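Local coordinates for protein glycosyl hydrolase, family 8 (Clostridium perfringens, PDB 3REN) that probably hydrolyses alpha-glucosidic linkages of starch-like polysaccharides, as a novel alpha-amylase with an (alpha/alpha)6-barrel fold, at residues T43-K48 with S319-G324; I98-R101 with N107-S110; L125-W130 with Y134-A139; V229-S234 with K253-K258. All coordinates share one frame; numbering follows the deposited sequence. Where two conformers were deposited one is given.

Contact 1 (T43-K48 with S319-G324); sequences TNYIDK and SVLYGG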
loop_
_atom_site.group_PDB
_atom_site.type_symbol
_atom_site.label_atom_id
_atom_site.label_comp_id
_atom_site.label_asym_id
_atom_site.label_seq_id
_atom_site.Cartn_x
_atom_site.Cartn_y
_atom_site.Cartn_z
ATOM N N THR A 43 6.705 -10.042 -8.499
ATOM C CA THR A 43 5.610 -9.137 -8.878
ATOM C C THR A 43 4.401 -9.873 -9.468
ATOM O O THR A 43 3.265 -9.522 -9.174
ATOM C CB THR A 43 6.148 -8.102 -9.870
ATOM O OG1 THR A 43 7.276 -7.460 -9.258
ATOM C CG2 THR A 43 5.056 -7.076 -10.245
ATOM N N ASN A 44 4.660 -10.878 -10.299
ATOM C CA ASN A 44 3.641 -11.751 -10.864
ATOM C C ASN A 44 3.990 -13.237 -10.688
ATOM O O ASN A 44 5.206 -13.599 -10.458
ATOM C CB ASN A 44 3.483 -11.464 -12.367
ATOM C CG ASN A 44 3.204 -10.020 -12.658
ATOM O OD1 ASN A 44 4.012 -9.361 -13.257
ATOM N ND2 ASN A 44 2.069 -9.516 -12.214
ATOM N N TYR A 45 2.974 -14.106 -10.834
ATOM C CA TYR A 45 3.181 -15.541 -10.653
ATOM C C TYR A 45 4.053 -16.109 -11.778
ATOM O O TYR A 45 4.872 -17.015 -11.562
ATOM C CB TYR A 45 1.823 -16.275 -10.550
ATOM C CG TYR A 45 1.919 -17.761 -10.466
ATOM C CD1 TYR A 45 2.441 -18.388 -9.333
ATOM C CD2 TYR A 45 1.533 -18.550 -11.517
ATOM C CE1 TYR A 45 2.563 -19.774 -9.259
ATOM C CE2 TYR A 45 1.641 -19.953 -11.449
ATOM C CZ TYR A 45 2.146 -20.544 -10.323
ATOM O OH TYR A 45 2.260 -21.926 -10.243
ATOM N N ILE A 46 3.888 -15.537 -12.975
ATOM C CA ILE A 46 4.571 -15.977 -14.183
ATOM C C ILE A 46 5.476 -14.846 -14.635
ATOM O O ILE A 46 5.068 -13.682 -14.618
ATOM C CB ILE A 46 3.499 -16.351 -15.253
ATOM C CG1 ILE A 46 2.661 -17.543 -14.748
ATOM C CG2 ILE A 46 4.097 -16.603 -16.616
ATOM C CD1 ILE A 46 3.407 -18.937 -14.773
ATOM N N ASP A 47 6.713 -15.159 -15.024
ATOM C CA ASP A 47 7.665 -14.088 -15.358
ATOM C C ASP A 47 7.353 -13.498 -16.747
ATOM O O ASP A 47 7.463 -12.288 -16.952
ATOM C CB ASP A 47 9.133 -14.547 -15.209
ATOM C CG ASP A 47 10.158 -13.477 -15.662
ATOM O OD1 ASP A 47 10.426 -12.454 -14.965
ATOM O OD2 ASP A 47 10.732 -13.681 -16.744
ATOM N N LYS A 48 6.928 -14.341 -17.671
ATOM C CA LYS A 48 6.577 -13.903 -19.022
ATOM C C LYS A 48 5.263 -14.489 -19.479
ATOM O O LYS A 48 5.151 -15.713 -19.615
ATOM C CB LYS A 48 7.635 -14.400 -19.998
ATOM C CG LYS A 48 8.879 -13.566 -20.147
ATOM C CD LYS A 48 9.622 -14.083 -21.411
ATOM C CE LYS A 48 10.773 -13.166 -21.863
ATOM N NZ LYS A 48 11.648 -13.815 -22.921
ATOM N N SER A 319 -5.888 -26.108 -7.800
ATOM C CA SER A 319 -5.278 -25.004 -8.524
ATOM C C SER A 319 -3.904 -24.698 -7.934
ATOM O O SER A 319 -3.758 -24.605 -6.711
ATOM C CB SER A 319 -6.115 -23.733 -8.399
ATOM O OG SER A 319 -5.557 -22.707 -9.211
ATOM N N VAL A 320 -2.922 -24.489 -8.810
ATOM C CA VAL A 320 -1.634 -23.970 -8.363
ATOM C C VAL A 320 -1.797 -22.624 -7.651
ATOM O O VAL A 320 -0.910 -22.218 -6.881
ATOM C CB VAL A 320 -0.608 -23.861 -9.508
ATOM C CG1 VAL A 320 -0.383 -25.238 -10.173
ATOM C CG2 VAL A 320 -1.020 -22.805 -10.508
ATOM N N LEU A 321 -2.951 -21.969 -7.842
ATOM C CA LEU A 321 -3.187 -20.656 -7.227
ATOM C C LEU A 321 -3.963 -20.737 -5.944
ATOM O O LEU A 321 -4.334 -19.706 -5.393
ATOM C CB LEU A 321 -3.878 -19.665 -8.179
ATOM C CG LEU A 321 -3.286 -19.430 -9.552
ATOM C CD1 LEU A 321 -4.136 -18.417 -10.334
ATOM C CD2 LEU A 321 -1.793 -19.013 -9.436
ATOM N N TYR A 322 -4.217 -21.955 -5.472
ATOM C CA TYR A 322 -4.911 -22.144 -4.203
ATOM C C TYR A 322 -4.352 -21.202 -3.133
ATOM O O TYR A 322 -3.151 -21.180 -2.846
ATOM C CB TYR A 322 -4.782 -23.587 -3.737
ATOM C CG TYR A 322 -5.375 -23.817 -2.390
ATOM C CD1 TYR A 322 -6.773 -23.822 -2.219
ATOM C CD2 TYR A 322 -4.566 -24.020 -1.273
ATOM C CE1 TYR A 322 -7.350 -24.017 -0.977
ATOM C CE2 TYR A 322 -5.149 -24.215 0.006
ATOM C CZ TYR A 322 -6.544 -24.219 0.127
ATOM O OH TYR A 322 -7.140 -24.409 1.359
ATOM N N GLY A 323 -5.244 -20.429 -2.542
ATOM C CA GLY A 323 -4.897 -19.563 -1.435
ATOM C C GLY A 323 -4.712 -18.131 -1.908
ATOM O O GLY A 323 -4.806 -17.205 -1.107
ATOM N N GLY A 324 -4.449 -17.962 -3.202
ATOM C CA GLY A 324 -4.173 -16.645 -3.766
ATOM C C GLY A 324 -5.323 -15.910 -4.460
ATOM O O GLY A 324 -6.452 -16.391 -4.503
#
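One tyrosine side chain, ring and hydroxyl, makes this whole contact from its side. Y45 reaches across to two loop residues from a backbone that stays far off, with CA of Y45 8.9 Å from CA of L321. Its CG is anti to the backbone N (chi1 176°), which sends the ring outward to the 319-324 loop. The CD2 methyl of L321 lies over one face of the Y45 ring, 4.0 Å from its centroid and only 10° off the normal, a well-centred CH-pi contact. V320 works at the phenol end. Its CG2 lies 3.4 Å from Y45 OH, and the two side chains cross at about a right angle. CG2 meets the ring obliquely, 3.9 Å from Y45 CZ.

Two successive beta turns shape the partner loop. A type I turn runs from S319 to Y322, closed by Y322 N to S319 O at 3.0 Å. A type II turn from L321 to G324 follows, with G323 at a positive phi of 100°. Y45 also touches V333 and D33, and L321 packs on F29 of helix 21-33. The contact joins an early loop to the one before helix 335-346, at the periphery of the (alpha/alpha)6 barrel.

Contact 2 (I98-R101 with N107-S110); sequences ISWR and NSPS. With SO4 (sulfate ion), chain E.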
loop_
_atom_site.group_PDB
_atom_site.type_symbol
_atom_site.label_atom_id
_atom_site.label_comp_id
_atom_site.label_asym_id
_atom_site.label_seq_id
_atom_site.Cartn_x
_atom_site.Cartn_y
_atom_site.Cartn_z
ATOM N N ILE A 98 15.821 3.461 -1.383
ATOM C CA ILE A 98 15.601 2.114 -1.860
ATOM C C ILE A 98 15.089 2.146 -3.289
ATOM O O ILE A 98 14.200 2.922 -3.625
ATOM C CB ILE A 98 14.603 1.368 -0.973
ATOM C CG1 ILE A 98 14.978 1.501 0.521
ATOM C CG2 ILE A 98 14.471 -0.088 -1.426
ATOM C CD1 ILE A 98 16.536 1.187 0.854
ATOM N N SER A 99 15.647 1.270 -4.106
ATOM C CA SER A 99 15.323 1.170 -5.509
ATOM C C SER A 99 13.864 0.740 -5.608
ATOM O O SER A 99 13.399 -0.021 -4.754
ATOM C CB SER A 99 16.177 0.084 -6.128
ATOM O OG SER A 99 15.868 -0.100 -7.497
ATOM N N TRP A 100 13.147 1.174 -6.649
ATOM C CA TRP A 100 11.770 0.709 -6.836
ATOM C C TRP A 100 11.680 -0.761 -7.219
ATOM O O TRP A 100 10.692 -1.428 -6.878
ATOM C CB TRP A 100 10.929 1.605 -7.800
ATOM C CG TRP A 100 11.011 1.242 -9.209
ATOM C CD1 TRP A 100 12.073 1.452 -10.031
ATOM C CD2 TRP A 100 9.982 0.636 -10.032
ATOM N NE1 TRP A 100 11.800 0.991 -11.328
ATOM C CE2 TRP A 100 10.534 0.472 -11.349
ATOM C CE3 TRP A 100 8.667 0.213 -9.792
ATOM C CZ2 TRP A 100 9.812 -0.097 -12.418
ATOM C CZ3 TRP A 100 7.938 -0.381 -10.866
ATOM C CH2 TRP A 100 8.517 -0.528 -12.156
ATOM N N ARG A 101 12.704 -1.283 -7.893
ATOM C CA ARG A 101 12.599 -2.630 -8.459
ATOM C C ARG A 101 13.960 -3.225 -8.739
ATOM O O ARG A 101 14.840 -2.499 -9.145
ATOM C CB ARG A 101 11.820 -2.587 -9.787
ATOM C CG ARG A 101 11.733 -3.960 -10.498
ATOM C CD ARG A 101 10.738 -3.932 -11.697
ATOM N NE ARG A 101 11.311 -3.110 -12.764
ATOM C CZ ARG A 101 10.769 -2.927 -13.960
ATOM N NH1 ARG A 101 9.628 -3.526 -14.283
ATOM N NH2 ARG A 101 11.386 -2.135 -14.832
ATOM N N ASN A 107 19.550 -3.495 -9.580
ATOM C CA ASN A 107 18.599 -2.501 -9.029
ATOM C C ASN A 107 18.271 -1.400 -10.049
ATOM O O ASN A 107 19.158 -0.943 -10.737
ATOM C CB ASN A 107 19.201 -1.801 -7.783
ATOM C CG ASN A 107 19.374 -2.744 -6.595
ATOM O OD1 ASN A 107 18.591 -3.682 -6.435
ATOM N ND2 ASN A 107 20.404 -2.492 -5.747
ATOM N N SER A 108 17.022 -0.957 -10.129
ATOM C CA SER A 108 16.693 0.202 -10.943
ATOM C C SER A 108 17.237 1.445 -10.268
ATOM O O SER A 108 17.203 1.538 -9.035
ATOM C CB SER A 108 15.188 0.345 -11.097
ATOM O OG SER A 108 14.690 -0.680 -11.918
ATOM N N PRO A 109 17.765 2.402 -11.067
ATOM C CA PRO A 109 18.301 3.638 -10.482
ATOM C C PRO A 109 17.216 4.601 -10.029
ATOM O O PRO A 109 17.508 5.707 -9.584
ATOM C CB PRO A 109 19.107 4.257 -11.638
ATOM C CG PRO A 109 18.463 3.733 -12.877
ATOM C CD PRO A 109 18.029 2.330 -12.526
ATOM N N SER A 110 15.964 4.187 -10.073
ATOM C CA SER A 110 14.920 5.105 -9.666
ATOM C C SER A 110 14.146 4.588 -8.454
ATOM O O SER A 110 14.177 3.370 -8.143
ATOM C CB SER A 110 14.024 5.420 -10.857
ATOM O OG SER A 110 13.257 4.292 -11.114
HETATM S S SO4 E . 13.920 0.662 -14.653
HETATM O O1 SO4 E . 13.735 0.372 -16.067
HETATM O O2 SO4 E . 13.660 2.062 -14.339
HETATM O O3 SO4 E . 12.997 -0.163 -13.889
HETATM O O4 SO4 E . 15.307 0.342 -14.339
HETATM O O HOH W 1 14.354 -3.001 -13.044
#
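The backbones of 98-101 and 107-110 run antiparallel, nearest at R101 and S108, where the CA atoms are 5.6 Å apart. Two backbone hydrogen bonds join them. S108 N gives to R101 O at 2.8 Å. W100 N gives to S110 O, also at 2.8 Å. Between these two, the S99 side chain adds a third bond. Its OG is anti to the backbone N (chi1 178°) and donates to a lone pair of S108 O at 2.6 Å, with a C=O...donor angle of 124°.

Beyond the backbone, W100, R101 and S108 gather round a sulfate, most likely picked up during crystallisation. R101 bends at chi3 (70°), which brings its guanidinium beside the rim of the indole, with W100 CZ2 3.3 Å from the guanidinium plane and over its centre. R101 CB covers the centre of the indole on one face. W100 NE1 donates a hydrogen bond to sulfate O3 at 3.1 Å, with the oxygen near the ring plane. R101 NH2 donates another to the same oxygen, at 2.7 Å from the guanidinium edge. S108 OG lies 2.6 Å from O3 and close to O4 as well, and its proton could serve either. A water accepts from R101 NE and donates to S108 OG.

N107 turns its amide to E90 O, and S99 O takes a bond from S62 OG. This is the base of a beta hairpin formed by strands 101-103 and 106-107, with a sulfate bound at its surface in the crystal.

Contact 3 (L125-W130 with Y134-A139); sequences LANNRW and YYKFYA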
loop_
_atom_site.group_PDB
_atom_site.type_symbol
_atom_site.label_atom_id
_atom_site.label_comp_id
_atom_site.label_asym_id
_atom_site.label_seq_id
_atom_site.Cartn_x
_atom_site.Cartn_y
_atom_site.Cartn_z
ATOM N N LEU A 125 8.009 1.261 13.184
ATOM C CA LEU A 125 7.206 0.287 13.936
ATOM C C LEU A 125 8.069 -0.835 14.544
ATOM O O LEU A 125 7.849 -1.248 15.673
ATOM C CB LEU A 125 6.084 -0.317 13.041
ATOM C CG LEU A 125 5.041 0.700 12.535
ATOM C CD1 LEU A 125 4.016 0.052 11.637
ATOM C CD2 LEU A 125 4.360 1.530 13.696
ATOM N N ALA A 126 9.037 -1.324 13.791
ATOM C CA ALA A 126 9.877 -2.420 14.252
ATOM C C ALA A 126 10.712 -1.987 15.463
ATOM O O ALA A 126 10.853 -2.733 16.451
ATOM C CB ALA A 126 10.774 -2.919 13.123
ATOM N N ASN A 127 11.238 -0.765 15.393
ATOM C CA ASN A 127 11.988 -0.206 16.521
ATOM C C ASN A 127 11.103 -0.119 17.766
ATOM O O ASN A 127 11.547 -0.466 18.843
ATOM C CB ASN A 127 12.538 1.179 16.194
ATOM C CG ASN A 127 13.060 1.900 17.431
ATOM O OD1 ASN A 127 14.136 1.363 17.991
ATOM N ND2 ASN A 127 12.501 2.935 17.875
ATOM N N ASN A 128 9.867 0.352 17.607
ATOM C CA ASN A 128 8.940 0.478 18.754
ATOM C C ASN A 128 8.576 -0.868 19.375
ATOM O O ASN A 128 8.560 -1.031 20.609
ATOM C CB ASN A 128 7.683 1.234 18.363
ATOM C CG ASN A 128 7.977 2.682 17.998
ATOM O OD1 ASN A 128 9.081 3.178 18.242
ATOM N ND2 ASN A 128 7.009 3.357 17.385
ATOM N N ARG A 129 8.330 -1.836 18.503
ATOM C CA ARG A 129 7.942 -3.174 18.890
ATOM C C ARG A 129 9.069 -3.994 19.535
ATOM O O ARG A 129 8.873 -4.589 20.594
ATOM C CB ARG A 129 7.370 -3.862 17.644
ATOM C CG ARG A 129 7.519 -5.338 17.534
ATOM C CD ARG A 129 6.352 -6.089 18.023
ATOM N NE ARG A 129 5.169 -6.061 17.144
ATOM C CZ ARG A 129 3.974 -6.397 17.623
ATOM N NH1 ARG A 129 3.890 -6.758 18.901
ATOM N NH2 ARG A 129 2.881 -6.386 16.881
ATOM N N TRP A 130 10.232 -4.046 18.883
ATOM C CA TRP A 130 11.321 -4.888 19.341
ATOM C C TRP A 130 12.459 -4.127 20.060
ATOM O O TRP A 130 13.432 -4.726 20.436
ATOM C CB TRP A 130 11.856 -5.778 18.211
ATOM C CG TRP A 130 10.807 -6.689 17.611
ATOM C CD1 TRP A 130 10.036 -7.613 18.287
ATOM C CD2 TRP A 130 10.429 -6.791 16.228
ATOM N NE1 TRP A 130 9.212 -8.278 17.403
ATOM C CE2 TRP A 130 9.417 -7.793 16.141
ATOM C CE3 TRP A 130 10.845 -6.150 15.054
ATOM C CZ2 TRP A 130 8.802 -8.143 14.933
ATOM C CZ3 TRP A 130 10.234 -6.513 13.840
ATOM C CH2 TRP A 130 9.223 -7.507 13.796
ATOM N N TYR A 134 18.672 -0.128 15.600
ATOM C CA TYR A 134 19.228 -0.312 14.259
ATOM C C TYR A 134 18.181 0.010 13.164
ATOM O O TYR A 134 18.475 0.769 12.231
ATOM C CB TYR A 134 19.800 -1.728 14.046
ATOM C CG TYR A 134 20.499 -1.825 12.725
ATOM C CD1 TYR A 134 21.861 -1.518 12.607
ATOM C CD2 TYR A 134 19.785 -2.142 11.562
ATOM C CE1 TYR A 134 22.492 -1.566 11.370
ATOM C CE2 TYR A 134 20.398 -2.166 10.325
ATOM C CZ TYR A 134 21.738 -1.890 10.227
ATOM O OH TYR A 134 22.337 -1.938 8.991
ATOM N N TYR A 135 16.979 -0.571 13.306
ATOM C CA TYR A 135 15.844 -0.253 12.448
ATOM C C TYR A 135 15.578 1.258 12.342
ATOM O O TYR A 135 15.360 1.781 11.239
ATOM C CB TYR A 135 14.585 -0.938 12.982
ATOM C CG TYR A 135 14.652 -2.456 13.055
ATOM C CD1 TYR A 135 15.122 -3.197 11.983
ATOM C CD2 TYR A 135 14.207 -3.150 14.198
ATOM C CE1 TYR A 135 15.175 -4.574 12.036
ATOM C CE2 TYR A 135 14.247 -4.562 14.259
ATOM C CZ TYR A 135 14.735 -5.259 13.180
ATOM O OH TYR A 135 14.801 -6.652 13.191
ATOM N N LYS A 136 15.596 1.944 13.487
ATOM C CA LYS A 136 15.298 3.374 13.565
ATOM C C LYS A 136 16.387 4.197 12.843
ATOM O O LYS A 136 16.071 5.107 12.081
ATOM C CB LYS A 136 15.173 3.811 15.041
ATOM C CG LYS A 136 14.808 5.257 15.298
ATOM C CD LYS A 136 14.840 5.559 16.801
ATOM C CE LYS A 136 14.833 7.050 17.063
ATOM N NZ LYS A 136 14.873 7.361 18.531
ATOM N N PHE A 137 17.652 3.864 13.081
ATOM C CA PHE A 137 18.760 4.578 12.460
ATOM C C PHE A 137 18.746 4.391 10.960
ATOM O O PHE A 137 19.017 5.325 10.210
ATOM C CB PHE A 137 20.125 4.080 13.000
ATOM C CG PHE A 137 20.495 4.657 14.333
ATOM C CD1 PHE A 137 19.521 5.168 15.176
ATOM C CD2 PHE A 137 21.828 4.685 14.754
ATOM C CE1 PHE A 137 19.868 5.723 16.418
ATOM C CE2 PHE A 137 22.168 5.208 16.008
ATOM C CZ PHE A 137 21.180 5.734 16.824
ATOM N N TYR A 138 18.437 3.177 10.533
ATOM C CA TYR A 138 18.368 2.894 9.114
ATOM C C TYR A 138 17.195 3.687 8.494
ATOM O O TYR A 138 17.368 4.306 7.447
ATOM C CB TYR A 138 18.258 1.391 8.877
ATOM C CG TYR A 138 18.722 0.990 7.486
ATOM C CD1 TYR A 138 20.010 0.464 7.285
ATOM C CD2 TYR A 138 17.865 1.105 6.370
ATOM C CE1 TYR A 138 20.441 0.074 6.034
ATOM C CE2 TYR A 138 18.305 0.712 5.092
ATOM C CZ TYR A 138 19.585 0.213 4.942
ATOM O OH TYR A 138 20.047 -0.145 3.694
ATOM N N ALA A 139 16.039 3.705 9.153
ATOM C CA ALA A 139 14.897 4.549 8.712
ATOM C C ALA A 139 15.231 6.039 8.565
ATOM O O ALA A 139 14.800 6.699 7.605
ATOM C CB ALA A 139 13.717 4.382 9.656
#
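A126 CB sits over one face of the Y135 ring, 4.0 Å from its centroid and 28° off the normal, as a CH-pi contact. W130 meets the same ring with its own edge. Its CE3 is 3.8 Å from Y135 CE2, which lies near the indole plane, while W130 approaches the tyrosine obliquely. One face of the indole is covered by R129 CG from its own helix, offset toward the rim.

The motif is an antiparallel helical hairpin, the kind of unit from which an (alpha/alpha)6 barrel is built. The segments belong to helices 113-130 and 133-150, joined by a very short turn. Their axes come within 8.1 Å and run at 163° to each other. The small A126 leaves the Y135 ring lying close against the first helix. Y135 has its CG anti to the carbonyl carbon (chi1 -60°), and this turns the ring toward A126 and W130.

The polar ends of both aromatics are tied to other parts of the chain. Y135 OH bonds K78 NZ and W130 NE1 bonds N76 OD1. F81 of helix 78-89 meets both rings edge-to-face, making a three-ring aromatic cluster between helices.

Along the hairpin's other flank, N127 and K136 pair through their aliphatic parts. The lysine chain is extended beyond CG, and its amino end leads away from the first helix. K136 CB packs 3.9 Å from N127 CB.

Contact 4 (V229-S234 with K253-K258); sequences VDFLLS and KWIKEK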
loop_
_atom_site.group_PDB
_atom_site.type_symbol
_atom_site.label_atom_id
_atom_site.label_comp_id
_atom_site.label_asym_id
_atom_site.label_seq_id
_atom_site.Cartn_x
_atom_site.Cartn_y
_atom_site.Cartn_z
ATOM N N VAL A 229 -13.041 9.526 -10.215
ATOM C CA VAL A 229 -12.196 9.329 -9.038
ATOM C C VAL A 229 -11.566 7.924 -9.101
ATOM O O VAL A 229 -12.294 6.947 -9.280
ATOM C CB VAL A 229 -13.042 9.435 -7.756
ATOM C CG1 VAL A 229 -12.176 9.186 -6.463
ATOM C CG2 VAL A 229 -13.793 10.785 -7.696
ATOM N N ASP A 230 -10.228 7.831 -8.965
ATOM C CA ASP A 230 -9.525 6.537 -8.787
ATOM C C ASP A 230 -9.758 6.049 -7.374
ATOM O O ASP A 230 -9.097 6.511 -6.416
ATOM C CB ASP A 230 -8.001 6.672 -9.007
ATOM C CG ASP A 230 -7.297 5.319 -9.084
ATOM O OD1 ASP A 230 -7.614 4.390 -8.268
ATOM O OD2 ASP A 230 -6.422 5.185 -9.959
ATOM N N PHE A 231 -10.682 5.110 -7.227
ATOM C CA PHE A 231 -11.137 4.767 -5.862
ATOM C C PHE A 231 -10.062 4.167 -4.965
ATOM O O PHE A 231 -10.013 4.484 -3.767
ATOM C CB PHE A 231 -12.379 3.877 -5.909
ATOM C CG PHE A 231 -13.004 3.671 -4.594
ATOM C CD1 PHE A 231 -13.119 2.386 -4.067
ATOM C CD2 PHE A 231 -13.521 4.755 -3.874
ATOM C CE1 PHE A 231 -13.714 2.177 -2.814
ATOM C CE2 PHE A 231 -14.111 4.549 -2.614
ATOM C CZ PHE A 231 -14.199 3.249 -2.087
ATOM N N LEU A 232 -9.245 3.260 -5.515
ATOM C CA LEU A 232 -8.190 2.632 -4.724
ATOM C C LEU A 232 -7.303 3.678 -4.104
ATOM O O LEU A 232 -6.993 3.630 -2.886
ATOM C CB LEU A 232 -7.338 1.671 -5.551
ATOM C CG LEU A 232 -6.158 1.116 -4.737
ATOM C CD1 LEU A 232 -6.650 0.182 -3.601
ATOM C CD2 LEU A 232 -5.238 0.369 -5.660
ATOM N N LEU A 233 -6.878 4.635 -4.905
ATOM C CA LEU A 233 -6.021 5.665 -4.408
ATOM C C LEU A 233 -6.677 6.466 -3.313
ATOM O O LEU A 233 -6.050 6.777 -2.397
ATOM C CB LEU A 233 -5.496 6.556 -5.501
ATOM C CG LEU A 233 -4.279 6.123 -6.290
ATOM C CD1 LEU A 233 -4.055 4.664 -6.430
ATOM C CD2 LEU A 233 -4.176 6.843 -7.604
ATOM N N SER A 234 -7.956 6.768 -3.431
ATOM C CA SER A 234 -8.613 7.515 -2.333
ATOM C C SER A 234 -8.698 6.685 -1.028
ATOM O O SER A 234 -8.588 7.231 0.058
ATOM C CB SER A 234 -10.012 7.984 -2.743
ATOM O OG SER A 234 -9.927 9.092 -3.644
ATOM N N LYS A 253 -18.466 7.589 5.548
ATOM C CA LYS A 253 -19.924 7.498 5.369
ATOM C C LYS A 253 -20.249 7.216 3.878
ATOM O O LYS A 253 -21.059 6.349 3.545
ATOM C CB LYS A 253 -20.562 8.806 5.858
ATOM C CG LYS A 253 -22.079 8.773 6.049
ATOM C CD LYS A 253 -22.609 10.213 6.216
ATOM C CE LYS A 253 -24.111 10.337 5.838
ATOM N NZ LYS A 253 -25.020 9.970 6.973
ATOM N N TRP A 254 -19.587 7.941 2.982
ATOM C CA TRP A 254 -19.822 7.774 1.538
ATOM C C TRP A 254 -19.531 6.351 1.104
ATOM O O TRP A 254 -20.345 5.703 0.441
ATOM C CB TRP A 254 -18.981 8.763 0.727
ATOM C CG TRP A 254 -19.353 8.765 -0.741
ATOM C CD1 TRP A 254 -20.261 9.583 -1.345
ATOM C CD2 TRP A 254 -18.826 7.911 -1.778
ATOM N NE1 TRP A 254 -20.336 9.298 -2.673
ATOM C CE2 TRP A 254 -19.475 8.280 -2.980
ATOM C CE3 TRP A 254 -17.874 6.872 -1.806
ATOM C CZ2 TRP A 254 -19.219 7.653 -4.208
ATOM C CZ3 TRP A 254 -17.628 6.211 -3.057
ATOM C CH2 TRP A 254 -18.301 6.626 -4.231
ATOM N N ILE A 255 -18.367 5.851 1.490
ATOM C CA ILE A 255 -18.010 4.459 1.207
ATOM C C ILE A 255 -19.000 3.461 1.759
ATOM O O ILE A 255 -19.415 2.546 1.015
ATOM C CB ILE A 255 -16.558 4.116 1.681
ATOM C CG1 ILE A 255 -15.553 4.958 0.897
ATOM C CG2 ILE A 255 -16.256 2.656 1.464
ATOM C CD1 ILE A 255 -14.163 4.952 1.549
ATOM N N LYS A 256 -19.365 3.616 3.038
ATOM C CA LYS A 256 -20.312 2.714 3.678
ATOM C C LYS A 256 -21.679 2.712 2.953
ATOM O O LYS A 256 -22.235 1.651 2.710
ATOM C CB LYS A 256 -20.488 3.116 5.145
ATOM C CG LYS A 256 -21.211 2.140 6.028
ATOM C CD LYS A 256 -21.439 2.811 7.387
ATOM C CE LYS A 256 -21.141 1.888 8.546
ATOM N NZ LYS A 256 -21.658 0.520 8.391
ATOM N N GLU A 257 -22.193 3.896 2.602
ATOM C CA GLU A 257 -23.455 4.017 1.855
ATOM C C GLU A 257 -23.361 3.393 0.444
ATOM O O GLU A 257 -24.265 2.634 -0.008
ATOM C CB GLU A 257 -23.871 5.495 1.773
ATOM N N LYS A 258 -22.265 3.672 -0.262
ATOM C CA LYS A 258 -22.064 3.120 -1.604
ATOM C C LYS A 258 -21.979 1.609 -1.584
ATOM O O LYS A 258 -22.608 0.944 -2.430
ATOM C CB LYS A 258 -20.788 3.678 -2.247
ATOM C CG LYS A 258 -20.476 3.165 -3.666
ATOM C CD LYS A 258 -21.625 3.493 -4.683
ATOM C CE LYS A 258 -21.704 5.020 -4.927
ATOM N NZ LYS A 258 -22.679 5.401 -6.015
#
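F231 points its ring end at helix 249-262 and meets two residues there, I255 and W254. The closer is I255. Its CG1 lies in the plane of the phenyl ring, at the edge, 3.7 Å from F231 CZ. CD1 of I255 follows at 4.0 Å from F231 CZ, so this branch of the isoleucine abuts the CZ end of the ring. W254 meets the ring next to this point. W254 CZ3 is 3.9 Å from F231 CE2, and that carbon lies near the indole plane; seen from the phenyl ring the approach is oblique. The two rings are therefore not stacked. F231 has CG anti to the backbone N (chi1 -171°), which carries the ring out across a gap of 9.9 Å between CA of F231 and CA of I255. The contact is wholly apolar.

F231 opens helix 231-243, right after the N-cap D230, whose OD1 takes a weak capping bond from L233 N at 3.5 Å. Y269 meets both F231 and W254 edge-to-face. It lies on strand 268-270, which pairs antiparallel with strand 228-230. I285 of helix 283-296 also packs on F231, so the phenyl ring has neighbours from helices 249-262 and 283-296 and from this two-stranded sheet.

Overall arrangement
Along the chain, contact 2 comes first within the span bracketed by contact 1, then contact 3, then contact 4. Contact 1 links two loops, an early one and the one before the last helix, 335-346. Contact 2 lies at the base of the hairpin of strands 101-103 and 106-107, contact 3 joins helices 113-130 and 133-150, and contact 4 joins a strand-to-helix junction to helix 249-262. Contacts 2 and 3 are about 22 Å apart between centres, their nearest atoms about 5 Å. Contact 4 lies on the other side of the chain's centre from both, about 33 Å from contact 3 between centres. No two contacts touch, so they mark separate places round one (alpha/alpha)6 barrel.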